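Local coordinates for protein papain-like cysteine protease (Porcine reproductive and respiratory syndrome virus, PDB 3MTV) that probably cleaves the viral polyprotein as the papain-like protease nsp1-beta, acts as a metal-dependent nuclease and likely counters host interferon signalling, at residues H46-P51 with G78-D83; R136-T141 with R178-T183; N89-L94 with K105-A110; V146-S151 with E165-G170. All blocks are in the same frame, centred on the assembly; numbering follows the deposited sequence.

Overall arrangement
From the N terminus, contact 1 comes first: it closes the loop between helix 39-48 and the residues after strand 77-78. Contact 3 follows, a short-range closure in which the turn at Cys90 meets helix 100-112. Contact 2 then joins strands 135-139 and 171-181, and contact 4 is nested within the long loop it closes; no two contacts cross. Contacts 2 and 4 both reach one antiparallel sheet, in which strands 145-150 and 171-181 are neighbours. Phe49 packs on Phe150 between contacts 1 and 4, a salt bridge from Arg93 to Glu165 joins contacts 3 and 4, and Val179 touches Leu94 between contacts 2 and 3.

Contact 1: residues H46-P51 with G78-D83; sequences HTSFPP and GCLPAD
Thr47 and Ser48, in the last turn of helix 39-48, and Phe49, where the chain leaves helical geometry, pack against Gly78, Cys79 and Leu80 as these run out of the small two-stranded sheet 68-69/77-78. The backbones come nearest at Ser48 and Gly78, whose CA atoms are 5.5 Å apart. The Thr47 methyl does the touching there: CG2 lies anti to the backbone N and reaches Gly78 CA at 4.2 Å, and it is equally far, 4.2 Å, from Cys79 SG. Ser48 turns toward the loop as well. Its CB meets Leu80 CD1 at 3.4 Å, and the same methyl lies 3.7 Å from Ser48 OG. With chi1 at 46°, that hydroxyl sits between the backbone N and the carbonyl carbon and bonds back to the carbonyl of Arg44 in its own helix, so the leucine meets a serine already satisfied within the helix. Phe49 completes the apolar patch as its ring atom CZ approaches Leu80 CD1 obliquely at 4.4 Å. One leucine methyl thus lies against both the helix end and the aromatic ring behind it. Phe60 meets the Phe49 ring edge-to-face, while Ser70 and Met71 bond to the main chain at Thr47 and Ser48. The arrangement is a helix C-terminus packed on an irregular chain segment, joining the helix inserted between two strands of the N-terminal four-stranded sheet to the loop after strand 77-78, which belongs to the papain-like protease family region.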
loop_
_atom_site.group_PDB
_atom_site.type_symbol
_atom_site.label_atom_id
_atom_site.label_comp_id
_atom_site.label_asym_id
_atom_site.label_seq_id
_atom_site.Cartn_x
_atom_site.Cartn_y
_atom_site.Cartn_z
ATOM N N HIS A 46 -8.868 8.930 3.101
ATOM C CA HIS A 46 -7.896 9.593 2.238
ATOM C C HIS A 46 -7.789 11.005 2.606
ATOM O O HIS A 46 -6.740 11.549 2.505
ATOM C CB HIS A 46 -8.358 9.403 0.821
ATOM C CG HIS A 46 -7.723 10.270 -0.200
ATOM N ND1 HIS A 46 -6.595 9.888 -0.882
ATOM C CD2 HIS A 46 -8.116 11.448 -0.744
ATOM C CE1 HIS A 46 -6.298 10.789 -1.790
ATOM N NE2 HIS A 46 -7.204 11.757 -1.727
ATOM N N THR A 47 -8.887 11.600 3.045
ATOM C CA THR A 47 -8.904 13.006 3.392
ATOM C C THR A 47 -8.146 13.254 4.679
ATOM O O THR A 47 -7.385 14.243 4.829
ATOM C CB THR A 47 -10.344 13.580 3.426
ATOM O OG1 THR A 47 -10.645 14.035 2.099
ATOM C CG2 THR A 47 -10.375 14.800 4.284
ATOM N N SER A 48 -8.269 12.360 5.631
ATOM C CA SER A 48 -7.619 12.735 6.860
ATOM C C SER A 48 -6.275 12.099 7.273
ATOM O O SER A 48 -5.506 12.660 8.049
ATOM C CB SER A 48 -8.667 12.817 7.971
ATOM O OG SER A 48 -9.453 11.701 7.871
ATOM N N PHE A 49 -5.907 10.965 6.709
ATOM C CA PHE A 49 -4.603 10.352 7.077
ATOM C C PHE A 49 -3.499 10.358 6.066
ATOM O O PHE A 49 -3.682 10.821 4.956
ATOM C CB PHE A 49 -4.820 8.957 7.495
ATOM C CG PHE A 49 -5.762 8.846 8.580
ATOM C CD1 PHE A 49 -7.104 8.732 8.334
ATOM C CD2 PHE A 49 -5.329 8.928 9.874
ATOM C CE1 PHE A 49 -8.011 8.651 9.372
ATOM C CE2 PHE A 49 -6.244 8.815 10.929
ATOM C CZ PHE A 49 -7.589 8.655 10.655
ATOM N N PRO A 50 -2.293 9.966 6.478
ATOM C CA PRO A 50 -1.354 9.940 5.353
ATOM C C PRO A 50 -1.238 8.498 4.779
ATOM O O PRO A 50 -1.482 7.505 5.516
ATOM C CB PRO A 50 -0.054 10.360 6.052
ATOM C CG PRO A 50 -0.205 9.748 7.499
ATOM C CD PRO A 50 -1.613 9.902 7.820
ATOM N N PRO A 51 -0.736 8.357 3.542
ATOM C CA PRO A 51 -0.670 7.087 2.840
ATOM C C PRO A 51 0.080 6.099 3.672
ATOM O O PRO A 51 0.878 6.511 4.383
ATOM C CB PRO A 51 0.146 7.435 1.674
ATOM C CG PRO A 51 0.442 8.916 1.677
ATOM C CD PRO A 51 0.294 9.270 3.048
ATOM N N GLY A 78 -10.000 19.030 7.413
ATOM C CA GLY A 78 -10.190 17.570 7.395
ATOM C C GLY A 78 -11.569 17.257 7.924
ATOM O O GLY A 78 -12.526 17.878 7.460
ATOM N N CYS A 79 -11.671 16.335 8.889
ATOM C CA CYS A 79 -12.965 15.908 9.478
ATOM C C CYS A 79 -12.633 15.199 10.744
ATOM O O CYS A 79 -13.289 14.266 11.310
ATOM C CB CYS A 79 -13.825 14.992 8.590
ATOM S SG CYS A 79 -13.180 13.846 7.305
ATOM N N LEU A 80 -11.535 15.651 11.223
ATOM C CA LEU A 80 -11.249 15.141 12.483
ATOM C C LEU A 80 -11.450 16.250 13.479
ATOM O O LEU A 80 -11.022 17.434 13.264
ATOM C CB LEU A 80 -9.858 14.595 12.453
ATOM C CG LEU A 80 -9.911 13.109 12.253
ATOM C CD1 LEU A 80 -8.805 12.854 11.339
ATOM C CD2 LEU A 80 -9.793 12.317 13.609
ATOM N N PRO A 81 -12.122 15.851 14.555
ATOM C CA PRO A 81 -12.168 16.601 15.792
ATOM C C PRO A 81 -10.708 16.888 16.150
ATOM O O PRO A 81 -9.963 15.936 16.544
ATOM C CB PRO A 81 -12.701 15.579 16.838
ATOM C CG PRO A 81 -12.613 14.247 16.200
ATOM C CD PRO A 81 -12.052 14.405 14.792
ATOM N N ALA A 82 -10.293 18.155 16.071
ATOM C CA ALA A 82 -9.004 18.460 16.742
ATOM C C ALA A 82 -8.781 18.011 18.216
ATOM O O ALA A 82 -7.673 17.614 18.496
ATOM C CB ALA A 82 -8.619 19.784 16.535
ATOM N N ASP A 83 -9.759 17.964 19.146
ATOM C CA ASP A 83 -9.457 17.200 20.400
ATOM C C ASP A 83 -8.509 15.969 20.154
ATOM O O ASP A 83 -7.940 15.419 21.106
ATOM C CB ASP A 83 -10.714 16.596 21.110
ATOM C CG ASP A 83 -11.954 17.463 21.000
ATOM O OD1 ASP A 83 -11.931 18.546 21.688
ATOM O OD2 ASP A 83 -12.941 17.028 20.278
#

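Contact 2: residues R136-T141 with R178-T183; sequences RAVTDT and RVEPNT
Arg136 holds a single oxygen of Glu180 with two nitrogens, a side-on grip in which NE and NH2 both converge on OE2. Glu180 OE2 is 2.9 Å from Arg136 NE and 2.7 Å from Arg136 NH2. The oxygen lies in the guanidinium plane; NE meets its anti lone pair, while NH2 comes from the same anti side but tilted out of the carboxylate plane, the two flat groups being turned 53° apart. A third nitrogen, Arg136 NH1, donates to Asn182 OD1 at 3.0 Å, so each nitrogen of the group has a partner within the contact; Pro181 O sits over one face, and Ser184 O also accepts from NH1. Beneath, in two antiparallel strands, Val138 and Arg178 form a hydrogen-bonded pair, with Val138 N to Arg178 O at 3.0 Å and Arg178 N to Val138 O at 2.9 Å, and Ala137 and Val179 form the adjacent non-hydrogen-bonded pair. Arg178 extends the ionic chain: its NE reaches Asp140 OD2 at 3.2 Å, with the carboxylate and guanidinium planes 76° apart, and Glu191 pairs with its NH2. Asp140 OD1 accepts from the backbone N of His142. The model also places Arg178 NH1 against Glu180 OE1, too short to be trusted. Arg136, Glu180 and Arg178 share one sheet face, and Asp140 joins them from the loop after the strand, in a salt-bridge network that probably favours the charged forms.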
loop_
_atom_site.group_PDB
_atom_site.type_symbol
_atom_site.label_atom_id
_atom_site.label_comp_id
_atom_site.label_asym_id
_atom_site.label_seq_id
_atom_site.Cartn_x
_atom_site.Cartn_y
_atom_site.Cartn_z
ATOM N N ARG A 136 19.908 17.241 27.692
ATOM C CA ARG A 136 20.260 15.931 27.223
ATOM C C ARG A 136 19.119 14.934 27.514
ATOM O O ARG A 136 18.492 14.966 28.589
ATOM C CB ARG A 136 21.528 15.465 27.926
ATOM C CG ARG A 136 21.415 14.258 28.752
ATOM C CD ARG A 136 22.802 13.768 29.101
ATOM N NE ARG A 136 23.036 13.234 30.453
ATOM C CZ ARG A 136 24.228 13.264 31.045
ATOM N NH1 ARG A 136 25.257 13.820 30.415
ATOM N NH2 ARG A 136 24.395 12.753 32.261
ATOM N N ALA A 137 18.816 14.069 26.546
ATOM C CA ALA A 137 17.699 13.110 26.730
ATOM C C ALA A 137 18.196 11.741 26.621
ATOM O O ALA A 137 18.915 11.408 25.655
ATOM C CB ALA A 137 16.598 13.241 25.705
ATOM N N VAL A 138 17.776 10.931 27.595
ATOM C CA VAL A 138 18.374 9.624 27.774
ATOM C C VAL A 138 17.329 8.615 27.881
ATOM O O VAL A 138 16.311 8.775 28.578
ATOM C CB VAL A 138 19.169 9.426 29.062
ATOM C CG1 VAL A 138 19.966 8.117 28.934
ATOM C CG2 VAL A 138 20.052 10.595 29.390
ATOM N N THR A 139 17.688 7.541 27.220
ATOM C CA THR A 139 16.849 6.458 27.000
ATOM C C THR A 139 16.779 5.798 28.338
ATOM O O THR A 139 17.780 5.359 28.849
ATOM C CB THR A 139 17.499 5.623 25.991
ATOM O OG1 THR A 139 16.503 4.695 25.584
ATOM C CG2 THR A 139 18.895 4.982 26.578
ATOM N N ASP A 140 15.614 5.834 28.957
ATOM C CA ASP A 140 15.540 5.389 30.325
ATOM C C ASP A 140 14.416 4.433 30.377
ATOM O O ASP A 140 13.215 4.794 30.354
ATOM C CB ASP A 140 15.411 6.544 31.361
ATOM C CG ASP A 140 14.823 6.084 32.770
ATOM O OD1 ASP A 140 14.379 4.917 32.872
ATOM O OD2 ASP A 140 14.776 6.905 33.772
ATOM N N THR A 141 14.825 3.182 30.459
ATOM C CA THR A 141 13.862 2.108 30.588
ATOM C C THR A 141 12.635 2.276 31.538
ATOM O O THR A 141 11.695 1.478 31.462
ATOM C CB THR A 141 14.587 0.819 30.839
ATOM O OG1 THR A 141 13.838 -0.184 30.155
ATOM C CG2 THR A 141 14.782 0.532 32.372
ATOM N N ARG A 178 13.903 9.995 29.672
ATOM C CA ARG A 178 14.011 10.930 30.765
ATOM C C ARG A 178 14.763 12.166 30.202
ATOM O O ARG A 178 15.628 12.033 29.354
ATOM C CB ARG A 178 14.966 10.322 31.826
ATOM C CG ARG A 178 15.160 11.087 33.156
ATOM C CD ARG A 178 16.445 10.689 33.910
ATOM N NE ARG A 178 16.810 9.356 33.542
ATOM C CZ ARG A 178 18.057 8.907 33.563
ATOM N NH1 ARG A 178 19.021 9.701 33.963
ATOM N NH2 ARG A 178 18.349 7.668 33.185
ATOM N N VAL A 179 14.560 13.369 30.732
ATOM C CA VAL A 179 15.410 14.468 30.315
ATOM C C VAL A 179 16.293 15.029 31.420
ATOM O O VAL A 179 15.760 15.376 32.432
ATOM C CB VAL A 179 14.467 15.583 29.920
ATOM C CG1 VAL A 179 15.217 16.841 29.519
ATOM C CG2 VAL A 179 13.623 15.120 28.785
ATOM N N GLU A 180 17.603 15.191 31.244
ATOM C CA GLU A 180 18.423 15.651 32.356
ATOM C C GLU A 180 19.527 16.630 31.936
ATOM O O GLU A 180 19.786 16.829 30.775
ATOM C CB GLU A 180 19.000 14.426 33.085
ATOM C CG GLU A 180 20.273 13.809 32.413
ATOM C CD GLU A 180 20.717 12.441 33.007
ATOM O OE1 GLU A 180 19.912 11.938 33.842
ATOM O OE2 GLU A 180 21.822 11.864 32.639
ATOM N N PRO A 181 20.144 17.285 32.911
ATOM C CA PRO A 181 21.171 18.220 32.526
ATOM C C PRO A 181 22.318 17.452 31.979
ATOM O O PRO A 181 22.621 16.386 32.531
ATOM C CB PRO A 181 21.548 18.922 33.847
ATOM C CG PRO A 181 20.305 18.846 34.778
ATOM C CD PRO A 181 19.715 17.467 34.320
ATOM N N ASN A 182 22.935 18.008 30.927
ATOM C CA ASN A 182 23.884 17.291 30.117
ATOM C C ASN A 182 25.161 17.790 30.643
ATOM O O ASN A 182 26.003 18.234 29.854
ATOM C CB ASN A 182 23.798 17.709 28.633
ATOM C CG ASN A 182 24.646 16.811 27.768
ATOM O OD1 ASN A 182 24.915 15.759 28.216
ATOM N ND2 ASN A 182 25.108 17.224 26.587
ATOM N N THR A 183 25.354 17.687 31.966
ATOM C CA THR A 183 26.374 18.475 32.657
ATOM C C THR A 183 27.484 17.648 33.349
ATOM O O THR A 183 28.480 18.174 33.911
ATOM C CB THR A 183 25.666 19.334 33.677
ATOM O OG1 THR A 183 26.433 20.518 33.901
ATOM C CG2 THR A 183 25.280 18.479 35.029
#

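Contact 3: residues N89-L94 with K105-A110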
loop_
_atom_site.group_PDB
_atom_site.type_symbol
_atom_site.label_atom_id
_atom_site.label_comp_id
_atom_site.label_asym_id
_atom_site.label_seq_id
_atom_site.Cartn_x
_atom_site.Cartn_y
_atom_site.Cartn_z
ATOM N N ASN A 89 2.746 20.620 19.439
ATOM C CA ASN A 89 3.599 21.257 20.428
ATOM C C ASN A 89 3.984 20.300 21.536
ATOM O O ASN A 89 4.164 20.677 22.678
ATOM C CB ASN A 89 2.830 22.435 21.103
ATOM C CG ASN A 89 1.330 22.166 21.266
ATOM O OD1 ASN A 89 0.574 23.041 20.908
ATOM N ND2 ASN A 89 0.894 20.971 21.801
ATOM N N CYS A 90 3.884 19.030 21.285
ATOM C CA CYS A 90 3.953 18.211 22.466
ATOM C C CYS A 90 5.393 18.198 22.896
ATOM O O CYS A 90 5.703 17.550 23.829
ATOM C CB CYS A 90 3.528 16.806 22.114
ATOM S SG CYS A 90 4.565 16.053 20.673
ATOM N N TRP A 91 6.287 18.883 22.198
ATOM C CA TRP A 91 7.703 18.724 22.472
ATOM C C TRP A 91 8.207 19.697 23.502
ATOM O O TRP A 91 9.219 19.481 24.143
ATOM C CB TRP A 91 8.531 18.935 21.257
ATOM C CG TRP A 91 8.231 20.089 20.449
ATOM C CD1 TRP A 91 7.344 20.169 19.461
ATOM C CD2 TRP A 91 8.821 21.363 20.561
ATOM N NE1 TRP A 91 7.331 21.448 18.890
ATOM C CE2 TRP A 91 8.218 22.203 19.595
ATOM C CE3 TRP A 91 9.804 21.901 21.393
ATOM C CZ2 TRP A 91 8.566 23.579 19.447
ATOM C CZ3 TRP A 91 10.235 23.269 21.171
ATOM C CH2 TRP A 91 9.571 24.090 20.239
ATOM N N TRP A 92 7.455 20.761 23.662
ATOM C CA TRP A 92 7.661 21.659 24.757
ATOM C C TRP A 92 7.924 20.992 26.031
ATOM O O TRP A 92 8.816 21.424 26.722
ATOM C CB TRP A 92 6.429 22.469 24.950
ATOM C CG TRP A 92 6.001 23.305 23.746
ATOM C CD1 TRP A 92 6.573 23.351 22.467
ATOM C CD2 TRP A 92 4.906 24.206 23.717
ATOM N NE1 TRP A 92 5.837 24.245 21.648
ATOM C CE2 TRP A 92 4.839 24.781 22.410
ATOM C CE3 TRP A 92 3.976 24.589 24.674
ATOM C CZ2 TRP A 92 3.936 25.703 22.086
ATOM C CZ3 TRP A 92 3.036 25.474 24.337
ATOM C CH2 TRP A 92 2.996 26.018 23.043
ATOM N N ARG A 93 7.163 19.956 26.370
ATOM C CA ARG A 93 7.351 19.317 27.677
ATOM C C ARG A 93 8.841 19.162 27.916
ATOM O O ARG A 93 9.409 19.502 28.918
ATOM C CB ARG A 93 6.658 17.946 27.735
ATOM C CG ARG A 93 5.108 18.045 27.774
ATOM C CD ARG A 93 4.421 17.325 29.012
ATOM N NE ARG A 93 2.986 17.302 28.828
ATOM C CZ ARG A 93 2.347 16.758 27.783
ATOM N NH1 ARG A 93 2.975 16.109 26.806
ATOM N NH2 ARG A 93 1.027 16.866 27.711
ATOM N N LEU A 94 9.521 18.666 26.929
ATOM C CA LEU A 94 10.972 18.513 27.041
ATOM C C LEU A 94 11.814 19.676 27.620
ATOM O O LEU A 94 12.879 19.477 28.132
ATOM C CB LEU A 94 11.389 18.289 25.634
ATOM C CG LEU A 94 11.571 16.829 25.291
ATOM C CD1 LEU A 94 10.577 15.836 25.964
ATOM C CD2 LEU A 94 11.710 16.604 23.814
ATOM N N LYS A 105 11.400 31.608 24.592
ATOM C CA LYS A 105 12.264 32.087 23.502
ATOM C C LYS A 105 12.502 30.948 22.554
ATOM O O LYS A 105 12.472 31.112 21.336
ATOM C CB LYS A 105 13.561 32.787 23.955
ATOM C CG LYS A 105 13.324 34.214 24.819
ATOM C CD LYS A 105 14.732 34.895 25.316
ATOM C CE LYS A 105 14.752 36.389 25.757
ATOM N NZ LYS A 105 14.644 36.353 27.222
ATOM N N GLU A 106 12.599 29.771 23.101
ATOM C CA GLU A 106 12.696 28.630 22.251
ATOM C C GLU A 106 11.490 28.454 21.416
ATOM O O GLU A 106 11.535 27.788 20.383
ATOM C CB GLU A 106 12.805 27.340 23.040
ATOM C CG GLU A 106 14.135 27.109 23.616
ATOM C CD GLU A 106 15.278 27.036 22.585
ATOM O OE1 GLU A 106 16.371 27.546 22.902
ATOM O OE2 GLU A 106 15.105 26.465 21.498
ATOM N N ILE A 107 10.381 28.904 21.926
ATOM C CA ILE A 107 9.176 28.457 21.272
ATOM C C ILE A 107 8.944 29.357 20.132
ATOM O O ILE A 107 8.549 28.884 19.076
ATOM C CB ILE A 107 7.951 28.487 22.167
ATOM C CG1 ILE A 107 7.827 27.187 22.897
ATOM C CG2 ILE A 107 6.684 28.718 21.410
ATOM C CD1 ILE A 107 6.761 27.367 23.929
ATOM N N ARG A 108 9.133 30.653 20.393
ATOM C CA ARG A 108 9.262 31.677 19.380
ATOM C C ARG A 108 10.218 31.144 18.316
ATOM O O ARG A 108 9.893 31.046 17.163
ATOM C CB ARG A 108 9.843 32.919 20.024
ATOM C CG ARG A 108 9.170 34.147 19.612
ATOM C CD ARG A 108 10.145 35.308 19.377
ATOM N NE ARG A 108 10.437 36.190 20.532
ATOM C CZ ARG A 108 11.583 36.119 21.230
ATOM N NH1 ARG A 108 12.501 35.153 20.922
ATOM N NH2 ARG A 108 11.812 36.983 22.240
ATOM N N HIS A 109 11.376 30.724 18.723
ATOM C CA HIS A 109 12.352 30.359 17.752
ATOM C C HIS A 109 11.794 29.392 16.762
ATOM O O HIS A 109 12.072 29.476 15.612
ATOM C CB HIS A 109 13.585 29.700 18.432
ATOM C CG HIS A 109 14.864 29.895 17.678
ATOM N ND1 HIS A 109 15.803 28.896 17.527
ATOM C CD2 HIS A 109 15.347 30.976 17.017
ATOM C CE1 HIS A 109 16.825 29.345 16.801
ATOM N NE2 HIS A 109 16.564 30.598 16.472
ATOM N N ALA A 110 11.052 28.409 17.208
ATOM C CA ALA A 110 10.664 27.368 16.295
ATOM C C ALA A 110 9.606 27.923 15.402
ATOM O O ALA A 110 9.480 27.563 14.262
ATOM C CB ALA A 110 10.167 26.276 17.012
#
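Ile107 covers one face of the Trp92 indole: its terminal methyl, CD1, stands 3.6 Å from the centroid of the Trp92 six-membered ring and 15° off its normal, a CH-pi contact. The two side chains cross at about a right angle. Ile107 CG1 adds a second touch, 3.8 Å from Trp92 NE1. On the opposite face of the same indole lies CB of Asn89, offset toward the rim, so the ring is held between the helix and the start of its own turn. In Trp91, with chi1 at 47°, CG lies between the backbone N and the carbonyl carbon, and the far end of the benzene ring is carried to the helix. There Trp91 CH2 meets Ala110 CB at 3.9 Å, and Glu106 O lies near the ring plane, 4.2 Å from Trp91 CH2. The indoles also touch each other, with the Trp92 edge at CD1 directed onto the face of Trp91. The contact is mainly apolar packing, with one backbone carbonyl at a ring edge. Both tryptophans follow Cys90, probably the protease nucleophile; a cysteine followed by tryptophan is familiar from papain. Cys90 touches His159 of strand 158-162, its likely catalytic partner. Behind helix 100-112, helix 124-131 supplies Tyr125 against Ala110 and Arg129 in a salt bridge to Glu106, leaving the active-site turn between one helix and the edge strand of the protease sheet.

Contact 4: residues V146-S151 with E165-G170; sequences VIQYFS and EPSLPG
Phe150, the last residue of strand 145-150, and Ser151 just after it pack closely on Gly170, whereas Gln148 and Ser167, earlier in each segment, face each other more loosely. On the close side two contacts converge on the Gly170 carbonyl. Ser151 N lies 2.8 Å from Gly170 O in a weak, bent hydrogen bond, and Phe150 CA approaches the same Gly170 O at 3.4 Å in a CA-H...O contact. The Phe150 ring lies alongside, its CG anti to the backbone N (chi1 -179°), which turns the ring's edge to the loop: CE1 is 3.7 Å from Pro169 O, near the ring plane. Gly170 has a positive phi (78°), which favours glycine. On the other side, where Ser167 is exposed, the amide carbon Gln148 CD stays 4.1 Å from Ser167 OG, and Lys161 and Asp173 touch the serine. Phe171 packs on Phe150, and Ser151 OG bonds to Val54 O. The loop between strands 158-162 and 171-181 is thereby laid along the strand that lies between them in the antiparallel sheet, the side chain of Gln148 being about 4 Å from that of His159, the probable catalytic histidine of this papain-like fold.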
loop_
_atom_site.group_PDB
_atom_site.type_symbol
_atom_site.label_atom_id
_atom_site.label_comp_id
_atom_site.label_asym_id
_atom_site.label_seq_id
_atom_site.Cartn_x
_atom_site.Cartn_y
_atom_site.Cartn_z
ATOM N N VAL A 146 7.100 8.885 27.358
ATOM C CA VAL A 146 6.870 8.035 26.226
ATOM C C VAL A 146 7.032 8.705 24.915
ATOM O O VAL A 146 6.359 9.730 24.588
ATOM C CB VAL A 146 5.453 7.550 26.109
ATOM C CG1 VAL A 146 5.538 6.154 25.707
ATOM C CG2 VAL A 146 4.695 7.694 27.392
ATOM N N ILE A 147 7.862 8.026 24.129
ATOM C CA ILE A 147 7.932 8.337 22.720
ATOM C C ILE A 147 6.972 7.491 21.912
ATOM O O ILE A 147 6.927 6.272 22.096
ATOM C CB ILE A 147 9.320 8.058 22.179
ATOM C CG1 ILE A 147 10.380 8.747 23.006
ATOM C CG2 ILE A 147 9.445 8.697 20.832
ATOM C CD1 ILE A 147 10.164 10.254 22.959
ATOM N N GLN A 148 6.208 8.130 21.035
ATOM C CA GLN A 148 5.239 7.407 20.185
ATOM C C GLN A 148 5.223 7.709 18.726
ATOM O O GLN A 148 5.664 8.777 18.246
ATOM C CB GLN A 148 3.811 7.602 20.649
ATOM C CG GLN A 148 3.720 7.547 22.118
ATOM C CD GLN A 148 2.336 7.415 22.541
ATOM O OE1 GLN A 148 1.966 6.373 23.109
ATOM N NE2 GLN A 148 1.519 8.465 22.273
ATOM N N TYR A 149 4.668 6.739 18.024
ATOM C CA TYR A 149 4.564 6.849 16.598
ATOM C C TYR A 149 3.147 6.593 16.323
ATOM O O TYR A 149 2.357 5.993 17.066
ATOM C CB TYR A 149 5.394 5.800 15.876
ATOM C CG TYR A 149 5.036 4.358 16.190
ATOM C CD1 TYR A 149 5.749 3.678 17.132
ATOM C CD2 TYR A 149 3.981 3.693 15.536
ATOM C CE1 TYR A 149 5.475 2.389 17.450
ATOM C CE2 TYR A 149 3.676 2.379 15.834
ATOM C CZ TYR A 149 4.451 1.733 16.816
ATOM O OH TYR A 149 4.242 0.438 17.225
ATOM N N PHE A 150 2.813 7.086 15.198
ATOM C CA PHE A 150 1.498 6.855 14.784
ATOM C C PHE A 150 1.366 5.685 13.862
ATOM O O PHE A 150 1.844 5.718 12.663
ATOM C CB PHE A 150 1.193 7.980 13.934
ATOM C CG PHE A 150 -0.127 7.936 13.439
ATOM C CD1 PHE A 150 -1.174 7.996 14.317
ATOM C CD2 PHE A 150 -0.375 7.901 12.120
ATOM C CE1 PHE A 150 -2.437 8.055 13.887
ATOM C CE2 PHE A 150 -1.653 7.968 11.673
ATOM C CZ PHE A 150 -2.682 8.023 12.564
ATOM N N SER A 151 0.746 4.630 14.376
ATOM C CA SER A 151 0.281 3.601 13.443
ATOM C C SER A 151 1.256 2.569 12.952
ATOM O O SER A 151 0.802 1.440 12.868
ATOM C CB SER A 151 -0.319 4.256 12.188
ATOM O OG SER A 151 -0.578 3.315 11.193
ATOM N N GLU A 165 -0.471 9.878 31.006
ATOM C CA GLU A 165 -1.573 10.339 30.156
ATOM C C GLU A 165 -2.055 9.228 29.258
ATOM O O GLU A 165 -1.438 8.170 29.122
ATOM C CB GLU A 165 -1.196 11.545 29.304
ATOM C CG GLU A 165 -0.678 12.649 30.142
ATOM C CD GLU A 165 0.117 13.687 29.386
ATOM O OE1 GLU A 165 1.231 13.388 28.830
ATOM O OE2 GLU A 165 -0.387 14.830 29.394
ATOM N N PRO A 166 -3.174 9.472 28.631
ATOM C CA PRO A 166 -3.863 8.532 27.740
ATOM C C PRO A 166 -3.425 8.698 26.287
ATOM O O PRO A 166 -3.496 9.881 25.847
ATOM C CB PRO A 166 -5.337 9.016 27.822
ATOM C CG PRO A 166 -5.309 10.365 28.644
ATOM C CD PRO A 166 -3.876 10.765 28.740
ATOM N N SER A 167 -3.087 7.606 25.569
ATOM C CA SER A 167 -2.647 7.682 24.153
ATOM C C SER A 167 -3.705 8.320 23.248
ATOM O O SER A 167 -4.934 8.143 23.436
ATOM C CB SER A 167 -2.159 6.345 23.622
ATOM O OG SER A 167 -1.014 5.867 24.379
ATOM N N LEU A 168 -3.247 9.182 22.339
ATOM C CA LEU A 168 -4.165 9.564 21.304
ATOM C C LEU A 168 -4.379 8.312 20.418
ATOM O O LEU A 168 -3.742 7.223 20.541
ATOM C CB LEU A 168 -3.642 10.725 20.519
ATOM C CG LEU A 168 -3.875 12.167 20.956
ATOM C CD1 LEU A 168 -2.918 13.069 20.205
ATOM C CD2 LEU A 168 -5.212 12.677 20.576
ATOM N N PRO A 169 -5.329 8.420 19.563
ATOM C CA PRO A 169 -5.865 7.312 18.774
ATOM C C PRO A 169 -4.889 6.963 17.700
ATOM O O PRO A 169 -4.524 7.897 16.961
ATOM C CB PRO A 169 -7.094 7.928 18.082
ATOM C CG PRO A 169 -7.385 9.132 18.817
ATOM C CD PRO A 169 -6.175 9.602 19.564
ATOM N N GLY A 170 -4.526 5.682 17.570
ATOM C CA GLY A 170 -3.512 5.322 16.597
ATOM C C GLY A 170 -2.094 5.614 17.045
ATOM O O GLY A 170 -1.160 5.457 16.294
#